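Long-range contacts in trans-isoprenyl diphosphate synthase (Caulobacter crescentus, PDB 3OYR), which probably makes octaprenyl diphosphate, the precursor of quinone side chains, by adding isopentenyl diphosphate units to farnesyl diphosphate: residues B[229-234]-B[305-310]; B[40-45]-B[94-99]. All coordinates share one frame; numbering follows the deposited sequence.

Interaction 1: residues B[229-234]-B[305-310]. With CA (calcium ion), chain F; DMA (dimethylallyl diphosphate), chain D; DMA (dimethylallyl diphosphate), chain G.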
ATOM      1  N   GLN B 229      -5.642 -20.732   3.683  1.00 27.16           N
ATOM      2  CA  GLN B 229      -5.114 -20.133   4.906  1.00 29.31           C
ATOM      3  C   GLN B 229      -5.141 -21.091   6.104  1.00 31.11           C
ATOM      4  O   GLN B 229      -4.195 -21.120   6.907  1.00 32.49           O
ATOM      5  CB  GLN B 229      -5.857 -18.850   5.228  1.00 30.88           C
ATOM      6  CG  GLN B 229      -5.220 -18.072   6.360  1.00 25.07           C
ATOM      7  CD  GLN B 229      -3.768 -17.703   6.092  1.00 38.74           C
ATOM      8  OE1 GLN B 229      -3.426 -17.216   5.021  1.00 39.33           O
ATOM      9  NE2 GLN B 229      -2.915 -17.938   7.064  1.00 29.65           N
ATOM     10  N   LEU B 230      -6.220 -21.863   6.226  1.00 30.85           N
ATOM     11  CA  LEU B 230      -6.293 -22.951   7.220  1.00 32.40           C
ATOM     12  C   LEU B 230      -5.126 -23.930   7.072  1.00 33.65           C
ATOM     13  O   LEU B 230      -4.471 -24.253   8.062  1.00 29.30           O
ATOM     14  CB  LEU B 230      -7.626 -23.691   7.132  1.00 31.95           C
ATOM     15  CG  LEU B 230      -8.799 -22.865   7.672  1.00 31.65           C
ATOM     16  CD1 LEU B 230     -10.098 -23.463   7.233  1.00 23.35           C
ATOM     17  CD2 LEU B 230      -8.751 -22.798   9.153  1.00 28.05           C
ATOM     18  N   ALA B 231      -4.850 -24.367   5.837  1.00 30.32           N
ATOM     19  CA  ALA B 231      -3.685 -25.218   5.572  1.00 35.47           C
ATOM     20  C   ALA B 231      -2.378 -24.503   5.899  1.00 34.01           C
ATOM     21  O   ALA B 231      -1.486 -25.112   6.473  1.00 30.37           O
ATOM     22  CB  ALA B 231      -3.674 -25.723   4.139  1.00 27.75           C
ATOM     23  N   ASP B 232      -2.279 -23.215   5.563  1.00 30.72           N
ATOM     24  CA  ASP B 232      -1.099 -22.422   5.908  1.00 29.82           C
ATOM     25  C   ASP B 232      -0.885 -22.343   7.413  1.00 32.49           C
ATOM     26  O   ASP B 232       0.246 -22.477   7.895  1.00 35.52           O
ATOM     27  CB  ASP B 232      -1.183 -21.003   5.335  1.00 30.07           C
ATOM     28  CG  ASP B 232       0.086 -20.220   5.564  1.00 39.26           C
ATOM     29  OD1 ASP B 232       0.155 -19.455   6.570  1.00 33.59           O
ATOM     30  OD2 ASP B 232       1.037 -20.410   4.770  1.00 37.71           O
ATOM     31  N   ASP B 233      -1.970 -22.121   8.155  1.00 34.41           N
ATOM     32  CA  ASP B 233      -1.909 -22.085   9.610  1.00 34.57           C
ATOM     33  C   ASP B 233      -1.481 -23.435  10.210  1.00 38.05           C
ATOM     34  O   ASP B 233      -0.682 -23.466  11.146  1.00 36.81           O
ATOM     35  CB  ASP B 233      -3.235 -21.587  10.196  1.00 31.09           C
ATOM     36  CG  ASP B 233      -3.439 -20.077   9.985  1.00 42.12           C
ATOM     37  OD1 ASP B 233      -2.521 -19.385   9.486  1.00 38.15           O
ATOM     38  OD2 ASP B 233      -4.523 -19.572  10.324  1.00 47.70           O
ATOM     39  N   ALA B 234      -1.989 -24.537   9.657  1.00 36.45           N
ATOM     40  CA  ALA B 234      -1.568 -25.878  10.067  1.00 37.62           C
ATOM     41  C   ALA B 234      -0.104 -26.145   9.721  1.00 42.75           C
ATOM     42  O   ALA B 234       0.625 -26.715  10.532  1.00 37.23           O
ATOM     43  CB  ALA B 234      -2.462 -26.957   9.445  1.00 33.63           C
ATOM     44  N   ALA B 305      -7.975 -31.632  12.629  1.00 37.27           N
ATOM     45  CA  ALA B 305      -9.269 -30.941  12.641  1.00 37.37           C
ATOM     46  C   ALA B 305      -9.262 -29.635  11.804  1.00 37.44           C
ATOM     47  O   ALA B 305     -10.247 -29.325  11.131  1.00 41.59           O
ATOM     48  CB  ALA B 305      -9.721 -30.674  14.076  1.00 29.33           C
ATOM     49  N   THR B 306      -8.147 -28.902  11.844  1.00 40.79           N
ATOM     50  CA  THR B 306      -7.908 -27.721  10.999  1.00 32.74           C
ATOM     51  C   THR B 306      -7.992 -28.074   9.511  1.00 37.28           C
ATOM     52  O   THR B 306      -8.702 -27.405   8.733  1.00 32.57           O
ATOM     53  CB  THR B 306      -6.522 -27.103  11.308  1.00 39.26           C
ATOM     54  OG1 THR B 306      -6.452 -26.755  12.694  1.00 34.41           O
ATOM     55  CG2 THR B 306      -6.278 -25.836  10.477  1.00 37.03           C
ATOM     56  N   LEU B 307      -7.290 -29.142   9.132  1.00 36.14           N
ATOM     57  CA  LEU B 307      -7.299 -29.636   7.757  1.00 36.79           C
ATOM     58  C   LEU B 307      -8.630 -30.242   7.312  1.00 33.84           C
ATOM     59  O   LEU B 307      -8.959 -30.183   6.116  1.00 30.98           O
ATOM     60  CB  LEU B 307      -6.118 -30.591   7.491  1.00 37.13           C
ATOM     61  CG  LEU B 307      -4.692 -30.013   7.643  1.00 41.37           C
ATOM     62  CD1 LEU B 307      -3.622 -31.091   7.436  1.00 40.67           C
ATOM     63  CD2 LEU B 307      -4.419 -28.828   6.714  1.00 39.08           C
ATOM     64  N   ASP B 308      -9.395 -30.798   8.259  1.00 35.00           N
ATOM     65  CA  ASP B 308     -10.787 -31.237   8.001  1.00 36.30           C
ATOM     66  C   ASP B 308     -11.657 -30.051   7.605  1.00 27.56           C
ATOM     67  O   ASP B 308     -12.482 -30.136   6.679  1.00 33.99           O
ATOM     68  CB  ASP B 308     -11.424 -31.901   9.234  1.00 38.75           C
ATOM     69  CG  ASP B 308     -10.891 -33.310   9.508  1.00 51.43           C
ATOM     70  OD1 ASP B 308     -10.990 -33.756  10.676  1.00 58.94           O
ATOM     71  OD2 ASP B 308     -10.374 -33.971   8.582  1.00 49.34           O
ATOM     72  N   LEU B 309     -11.477 -28.948   8.314  1.00 30.08           N
ATOM     73  CA  LEU B 309     -12.208 -27.728   8.009  1.00 32.12           C
ATOM     74  C   LEU B 309     -11.733 -27.160   6.663  1.00 29.24           C
ATOM     75  O   LEU B 309     -12.544 -26.759   5.832  1.00 33.16           O
ATOM     76  CB  LEU B 309     -12.054 -26.707   9.142  1.00 29.32           C
ATOM     77  CG  LEU B 309     -12.839 -25.390   9.021  1.00 31.94           C
ATOM     78  CD1 LEU B 309     -14.337 -25.634   8.813  1.00 28.56           C
ATOM     79  CD2 LEU B 309     -12.608 -24.486  10.239  1.00 31.23           C
ATOM     80  N   ALA B 310     -10.423 -27.169   6.441  1.00 28.41           N
ATOM     81  CA  ALA B 310      -9.860 -26.738   5.155  1.00 31.35           C
ATOM     82  C   ALA B 310     -10.455 -27.531   3.994  1.00 32.99           C
ATOM     83  O   ALA B 310     -10.873 -26.941   2.982  1.00 29.44           O
ATOM     84  CB  ALA B 310      -8.313 -26.857   5.153  1.00 29.43           C
TER
HETATM   85 CA    CA F 338       1.422 -18.412   8.125  1.00 39.99          CA
HETATM   86  C1  DMA D 336       1.804 -16.307   1.635  1.00 34.07           C
HETATM   87  O1  DMA D 336       1.247 -16.680   0.368  1.00 31.76           O
HETATM   88  C2  DMA D 336       0.627 -15.506   2.066  1.00 40.81           C
HETATM   89  C3  DMA D 336      -0.354 -16.025   2.810  1.00 44.64           C
HETATM   90  C4  DMA D 336      -0.296 -17.414   3.389  1.00 35.88           C
HETATM   91  C5  DMA D 336      -1.529 -15.139   3.082  1.00 37.87           C
HETATM   92  PA  DMA D 336       1.689 -17.922  -0.547  1.00 35.52           P
HETATM   93  O1A DMA D 336       0.822 -18.017  -1.786  1.00 24.76           O
HETATM   94  O2A DMA D 336       1.740 -19.150   0.319  1.00 32.14           O
HETATM   95  O3A DMA D 336       3.184 -17.390  -0.880  1.00 29.24           O
HETATM   96  PB  DMA D 336       4.032 -17.482  -2.263  1.00 31.19           P
HETATM   97  O1B DMA D 336       3.521 -16.358  -3.144  1.00 35.06           O
HETATM   98  O2B DMA D 336       5.388 -17.196  -1.654  1.00 34.15           O
HETATM   99  O3B DMA D 336       3.857 -18.849  -2.868  1.00 33.39           O
HETATM  100  C1  DMA G 339      -1.129 -13.308   6.255  1.00 47.45           C
HETATM  101  O1  DMA G 339      -0.869 -14.669   6.579  1.00 40.17           O
HETATM  102  C2  DMA G 339      -0.099 -12.698   5.357  1.00 55.47           C
HETATM  103  C3  DMA G 339      -0.418 -11.892   4.338  1.00 44.33           C
HETATM  104  C4  DMA G 339      -1.820 -11.509   3.983  1.00 45.48           C
HETATM  105  C5  DMA G 339       0.708 -11.350   3.520  1.00 32.94           C
HETATM  106  PA  DMA G 339       0.426 -15.225   7.398  1.00 32.43           P
HETATM  107  O1A DMA G 339      -0.045 -16.532   7.959  1.00 32.48           O
HETATM  108  O2A DMA G 339       1.043 -14.186   8.295  1.00 42.31           O
HETATM  109  O3A DMA G 339       1.389 -15.515   6.133  1.00 35.46           O
HETATM  110  PB  DMA G 339       2.932 -15.996   6.189  1.00 37.98           P
HETATM  111  O1B DMA G 339       3.131 -16.218   4.712  1.00 33.11           O
HETATM  112  O2B DMA G 339       2.944 -17.234   7.054  1.00 37.21           O
HETATM  113  O3B DMA G 339       3.736 -14.877   6.810  1.00 33.63           O
HETATM  114  O   HOH W   1       2.777 -20.379   8.124  1.00 35.39           O
HETATM  115  O   HOH W   2      -0.031 -19.238   9.765  1.00 40.34           O
HETATM  116  O   HOH W   3       2.907 -17.668   9.874  1.00 35.07           O

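Interaction 2: residues B[40-45]-B[94-99]. With DMA (dimethylallyl diphosphate), chain D.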
ATOM      1  N   ARG B  40       6.277 -11.103 -17.935  1.00 24.00           N
ATOM      2  CA  ARG B  40       6.849  -9.984 -18.660  1.00 23.26           C
ATOM      3  C   ARG B  40       6.397  -8.645 -18.051  1.00 21.92           C
ATOM      4  O   ARG B  40       7.190  -7.716 -17.949  1.00 28.86           O
ATOM      5  CB  ARG B  40       6.429 -10.039 -20.128  1.00 26.45           C
ATOM      6  CG  ARG B  40       7.133  -8.994 -20.984  1.00 24.37           C
ATOM      7  CD  ARG B  40       6.590  -8.976 -22.415  1.00 21.88           C
ATOM      8  NE  ARG B  40       6.779 -10.285 -23.069  1.00 28.33           N
ATOM      9  CZ  ARG B  40       5.782 -11.110 -23.401  1.00 29.87           C
ATOM     10  NH1 ARG B  40       6.048 -12.262 -23.993  1.00 25.03           N
ATOM     11  NH2 ARG B  40       4.518 -10.785 -23.132  1.00 31.60           N
ATOM     12  N   LEU B  41       5.118  -8.542 -17.681  1.00 21.98           N
ATOM     13  CA  LEU B  41       4.577  -7.317 -17.061  1.00 17.34           C
ATOM     14  C   LEU B  41       5.214  -7.102 -15.690  1.00 25.87           C
ATOM     15  O   LEU B  41       5.604  -5.982 -15.328  1.00 25.01           O
ATOM     16  CB  LEU B  41       3.054  -7.410 -16.951  1.00 23.27           C
ATOM     17  CG  LEU B  41       2.410  -7.210 -18.332  1.00 20.53           C
ATOM     18  CD1 LEU B  41       0.962  -7.726 -18.380  1.00 21.78           C
ATOM     19  CD2 LEU B  41       2.510  -5.719 -18.700  1.00 18.96           C
ATOM     20  N   ILE B  42       5.346  -8.188 -14.949  1.00 25.52           N
ATOM     21  CA  ILE B  42       5.942  -8.120 -13.609  1.00 27.80           C
ATOM     22  C   ILE B  42       7.354  -7.547 -13.672  1.00 24.79           C
ATOM     23  O   ILE B  42       7.624  -6.511 -13.046  1.00 31.07           O
ATOM     24  CB  ILE B  42       5.851  -9.479 -12.866  1.00 28.71           C
ATOM     25  CG1 ILE B  42       4.380  -9.792 -12.539  1.00 25.50           C
ATOM     26  CG2 ILE B  42       6.639  -9.431 -11.581  1.00 25.12           C
ATOM     27  CD1 ILE B  42       4.111 -11.235 -12.051  1.00 22.32           C
ATOM     28  N   THR B  43       8.233  -8.174 -14.464  1.00 22.72           N
ATOM     29  CA  THR B  43       9.601  -7.706 -14.612  0.50 23.37           C
ATOM     30  C   THR B  43       9.662  -6.260 -15.102  1.00 26.20           C
ATOM     31  O   THR B  43      10.488  -5.476 -14.651  1.00 26.29           O
ATOM     32  CB  THR B  43      10.374  -8.641 -15.553  0.50 27.10           C
ATOM     33  OG1 THR B  43      10.129  -9.988 -15.146  0.50 19.60           O
ATOM     34  CG2 THR B  43      11.876  -8.349 -15.533  0.50 15.44           C
ATOM     35  N   ASP B  44       8.766  -5.911 -16.014  1.00 21.32           N
ATOM     36  CA  ASP B  44       8.700  -4.563 -16.556  1.00 29.95           C
ATOM     37  C   ASP B  44       8.315  -3.489 -15.534  1.00 31.15           C
ATOM     38  O   ASP B  44       8.897  -2.393 -15.523  1.00 27.01           O
ATOM     39  CB  ASP B  44       7.700  -4.518 -17.739  1.00 23.24           C
ATOM     40  CG  ASP B  44       7.651  -3.147 -18.425  1.00 38.32           C
ATOM     41  OD1 ASP B  44       6.551  -2.570 -18.535  1.00 54.13           O
ATOM     42  OD2 ASP B  44       8.699  -2.666 -18.887  1.00 34.01           O
ATOM     43  N   ARG B  45       7.314  -3.778 -14.703  1.00 31.63           N
ATOM     44  CA  ARG B  45       6.762  -2.746 -13.819  1.00 29.30           C
ATOM     45  C   ARG B  45       7.508  -2.671 -12.506  1.00 29.84           C
ATOM     46  O   ARG B  45       7.314  -1.736 -11.728  1.00 36.10           O
ATOM     47  CB  ARG B  45       5.256  -2.940 -13.576  1.00 32.39           C
ATOM     48  CG  ARG B  45       4.403  -2.919 -14.836  1.00 26.73           C
ATOM     49  CD  ARG B  45       4.684  -1.702 -15.722  1.00 34.54           C
ATOM     50  NE  ARG B  45       4.090  -1.889 -17.052  1.00 27.66           N
ATOM     51  CZ  ARG B  45       2.898  -1.429 -17.408  1.00 36.72           C
ATOM     52  NH1 ARG B  45       2.170  -0.735 -16.540  1.00 40.95           N
ATOM     53  NH2 ARG B  45       2.432  -1.658 -18.636  1.00 24.89           N
ATOM     54  N   VAL B  94      -2.476  -8.232  -9.412  1.00 23.91           N
ATOM     55  CA  VAL B  94      -2.789  -9.113  -8.268  1.00 23.02           C
ATOM     56  C   VAL B  94      -1.511  -9.603  -7.582  1.00 24.81           C
ATOM     57  O   VAL B  94      -1.389  -9.566  -6.330  1.00 26.97           O
ATOM     58  CB  VAL B  94      -3.678 -10.297  -8.758  1.00 31.89           C
ATOM     59  CG1 VAL B  94      -3.708 -11.420  -7.775  1.00 29.45           C
ATOM     60  CG2 VAL B  94      -5.063  -9.814  -9.027  1.00 25.89           C
ATOM     61  N   GLU B  95      -0.536 -10.033  -8.388  1.00 24.98           N
ATOM     62  CA  GLU B  95       0.749 -10.484  -7.819  1.00 25.47           C
ATOM     63  C   GLU B  95       1.508  -9.368  -7.137  1.00 24.09           C
ATOM     64  O   GLU B  95       2.158  -9.611  -6.111  1.00 30.63           O
ATOM     65  CB  GLU B  95       1.643 -11.187  -8.863  1.00 23.87           C
ATOM     66  CG  GLU B  95       2.880 -11.934  -8.279  1.00 31.80           C
ATOM     67  CD  GLU B  95       2.541 -13.061  -7.284  1.00 29.63           C
ATOM     68  OE1 GLU B  95       1.400 -13.554  -7.237  1.00 32.46           O
ATOM     69  OE2 GLU B  95       3.439 -13.486  -6.547  1.00 29.70           O
ATOM     70  N   PHE B  96       1.476  -8.169  -7.713  1.00 23.83           N
ATOM     71  CA  PHE B  96       2.056  -7.000  -7.053  1.00 24.33           C
ATOM     72  C   PHE B  96       1.378  -6.703  -5.735  1.00 28.12           C
ATOM     73  O   PHE B  96       2.061  -6.450  -4.736  1.00 26.47           O
ATOM     74  CB  PHE B  96       2.003  -5.741  -7.930  1.00 27.01           C
ATOM     75  CG  PHE B  96       3.107  -5.672  -8.971  1.00 33.15           C
ATOM     76  CD1 PHE B  96       4.352  -6.252  -8.740  1.00 38.84           C
ATOM     77  CD2 PHE B  96       2.897  -5.017 -10.169  1.00 50.46           C
ATOM     78  CE1 PHE B  96       5.369  -6.196  -9.708  1.00 37.80           C
ATOM     79  CE2 PHE B  96       3.900  -4.953 -11.134  1.00 51.17           C
ATOM     80  CZ  PHE B  96       5.139  -5.540 -10.904  1.00 36.52           C
ATOM     81  N   ILE B  97       0.044  -6.759  -5.715  1.00 21.00           N
ATOM     82  CA  ILE B  97      -0.667  -6.541  -4.449  1.00 23.97           C
ATOM     83  C   ILE B  97      -0.235  -7.580  -3.420  1.00 25.83           C
ATOM     84  O   ILE B  97       0.130  -7.225  -2.296  1.00 28.03           O
ATOM     85  CB  ILE B  97      -2.219  -6.471  -4.595  1.00 28.63           C
ATOM     86  CG1 ILE B  97      -2.619  -5.121  -5.204  1.00 21.11           C
ATOM     87  CG2 ILE B  97      -2.899  -6.615  -3.210  1.00 22.64           C
ATOM     88  CD1 ILE B  97      -3.991  -5.142  -5.946  1.00 29.07           C
ATOM     89  N   HIS B  98      -0.206  -8.844  -3.833  1.00 26.21           N
ATOM     90  CA  HIS B  98       0.258  -9.924  -2.974  1.00 27.28           C
ATOM     91  C   HIS B  98       1.698  -9.671  -2.471  1.00 24.02           C
ATOM     92  O   HIS B  98       1.963  -9.746  -1.263  1.00 28.77           O
ATOM     93  CB  HIS B  98       0.115 -11.260  -3.708  1.00 25.43           C
ATOM     94  CG  HIS B  98       0.776 -12.418  -3.023  1.00 25.15           C
ATOM     95  ND1 HIS B  98       0.429 -12.830  -1.755  1.00 26.04           N
ATOM     96  CD2 HIS B  98       1.719 -13.288  -3.456  1.00 31.76           C
ATOM     97  CE1 HIS B  98       1.156 -13.884  -1.420  1.00 33.52           C
ATOM     98  NE2 HIS B  98       1.946 -14.183  -2.435  1.00 31.77           N
ATOM     99  N   THR B  99       2.594  -9.306  -3.389  1.00 25.47           N
ATOM    100  CA  THR B  99       4.002  -9.061  -3.072  1.00 26.18           C
ATOM    101  C   THR B  99       4.162  -7.949  -2.063  1.00 23.74           C
ATOM    102  O   THR B  99       4.934  -8.071  -1.118  1.00 25.95           O
ATOM    103  CB  THR B  99       4.847  -8.735  -4.353  1.00 23.85           C
ATOM    104  OG1 THR B  99       4.668  -9.780  -5.323  1.00 26.23           O
ATOM    105  CG2 THR B  99       6.321  -8.623  -3.994  1.00 31.59           C
TER
HETATM  106  C1  DMA D 336       1.804 -16.307   1.635  1.00 34.07           C
HETATM  107  O1  DMA D 336       1.247 -16.680   0.368  1.00 31.76           O
HETATM  108  C2  DMA D 336       0.627 -15.506   2.066  1.00 40.81           C
HETATM  109  C3  DMA D 336      -0.354 -16.025   2.810  1.00 44.64           C
HETATM  110  C4  DMA D 336      -0.296 -17.414   3.389  1.00 35.88           C
HETATM  111  C5  DMA D 336      -1.529 -15.139   3.082  1.00 37.87           C
HETATM  112  PA  DMA D 336       1.689 -17.922  -0.547  1.00 35.52           P
HETATM  113  O1A DMA D 336       0.822 -18.017  -1.786  1.00 24.76           O
HETATM  114  O2A DMA D 336       1.740 -19.150   0.319  1.00 32.14           O
HETATM  115  O3A DMA D 336       3.184 -17.390  -0.880  1.00 29.24           O
HETATM  116  PB  DMA D 336       4.032 -17.482  -2.263  1.00 31.19           P
HETATM  117  O1B DMA D 336       3.521 -16.358  -3.144  1.00 35.06           O
HETATM  118  O2B DMA D 336       5.388 -17.196  -1.654  1.00 34.15           O
HETATM  119  O3B DMA D 336       3.857 -18.849  -2.868  1.00 33.39           O

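Interaction 1: residues B[229-234]-B[305-310]
Leu230 reaches across to three residues of 305-310 and can be followed atom by atom. Its CB lies 3.8 Å from Ala310 CB. CG stands anti to the carbonyl carbon (chi1 -72°), and with chi2 extended this sends CD1 toward Leu309, 3.8 Å from its CG, and CD2 toward Thr306, 4.1 Å from the methyl CG2, the two side chains meeting at a slant. That same CG2 also packs against the backbone, 3.4 Å from Leu230 O; with chi1 at -58° the methyl faces 229-234, while OG1 is hydrogen-bonded to Ala302 O. Further along, Leu307 sends one branch across, CD2, which sits 3.8 Å from Ala234 CB and also touches Ala231. Alanines on both sides fit an axis separation of 8.6 Å, and an angle of 164° makes the segments nearly antiparallel. Between the side chains the contact is apolar.

The other face of 229-234 is polar. Asp232 OD1 binds calcium at 2.3 Å, with two diphosphate oxygens of one dimethylallyl diphosphate and three waters completing six ligands; OD2 pairs with Lys246. Gln229 NE2 donates to Asp233 OD1 at 2.8 Å, meeting it from above the carboxylate plane, and bonds weakly to the diphosphate. One helix thus has an apolar back against 302-320 and a metal-binding front, an arrangement characteristic of the all-alpha isoprenoid synthase fold with its central diphosphate-metal site.

Interaction 2: residues B[40-45]-B[94-99]
Phe96 meets Ile42 and Arg45 where helix 25-45 packs on helix 87-109, within the all-helical isoprenoid synthase fold. The segments cross at -55° with axes 11.0 Å apart, a separation bridged by large side chains.

The Phe96 ring presents its edge to Arg45 CB, 3.4 Å from CE2, and to the backbone: CZ points at Ile42 O, 3.4 Å away and near the ring plane. Ile42 divides its two branches, CG2 making an apolar contact with Phe96 CE1 at 3.9 Å and CG1 carrying CD1 to Glu95, 4.0 Å from its CG. Ile61, from helix 52-61, touches both Ile42 and Phe96; Leu136, Ala140 and Leu143 of helix 126-147 also pack on the ring.

Polar interactions stay within each segment or lead outward. Arg45 bends at chi2 (-51°), taking its guanidinium away from the ring to Asp44 OD1, reached by NE at 3.0 Å, and to Glu146 through NH1. Glu95 O accepts two bonds from Thr99, OG1 and N arriving from opposite faces of its plane.

His98 is one of the residues holding the diphosphate: its NE2 donates to O1B of dimethylallyl diphosphate at 2.8 Å, with an N-H...O angle of 158° and the oxygen near the ring plane.

Overall arrangement
Interactions 1 and 2 lie on opposite sides of the chain's centre, their centres 28 Å apart and their nearest atoms about 9 Å apart, so they do not touch. What joins them is one dimethylallyl diphosphate: His98 of 94-99 bonds its diphosphate, while Gln229 and Asp232 of 229-234 lie by its hydrocarbon end, Gln229 OE1 being 3.4 Å from C5. In each contact, therefore, one segment both packs on a neighbouring helix and faces the pocket. Asp105 and Asp109, farther along helix 87-109, bind another calcium ion than the one held by Asp232, so the helices of both interactions contribute to the metal-diphosphate centre.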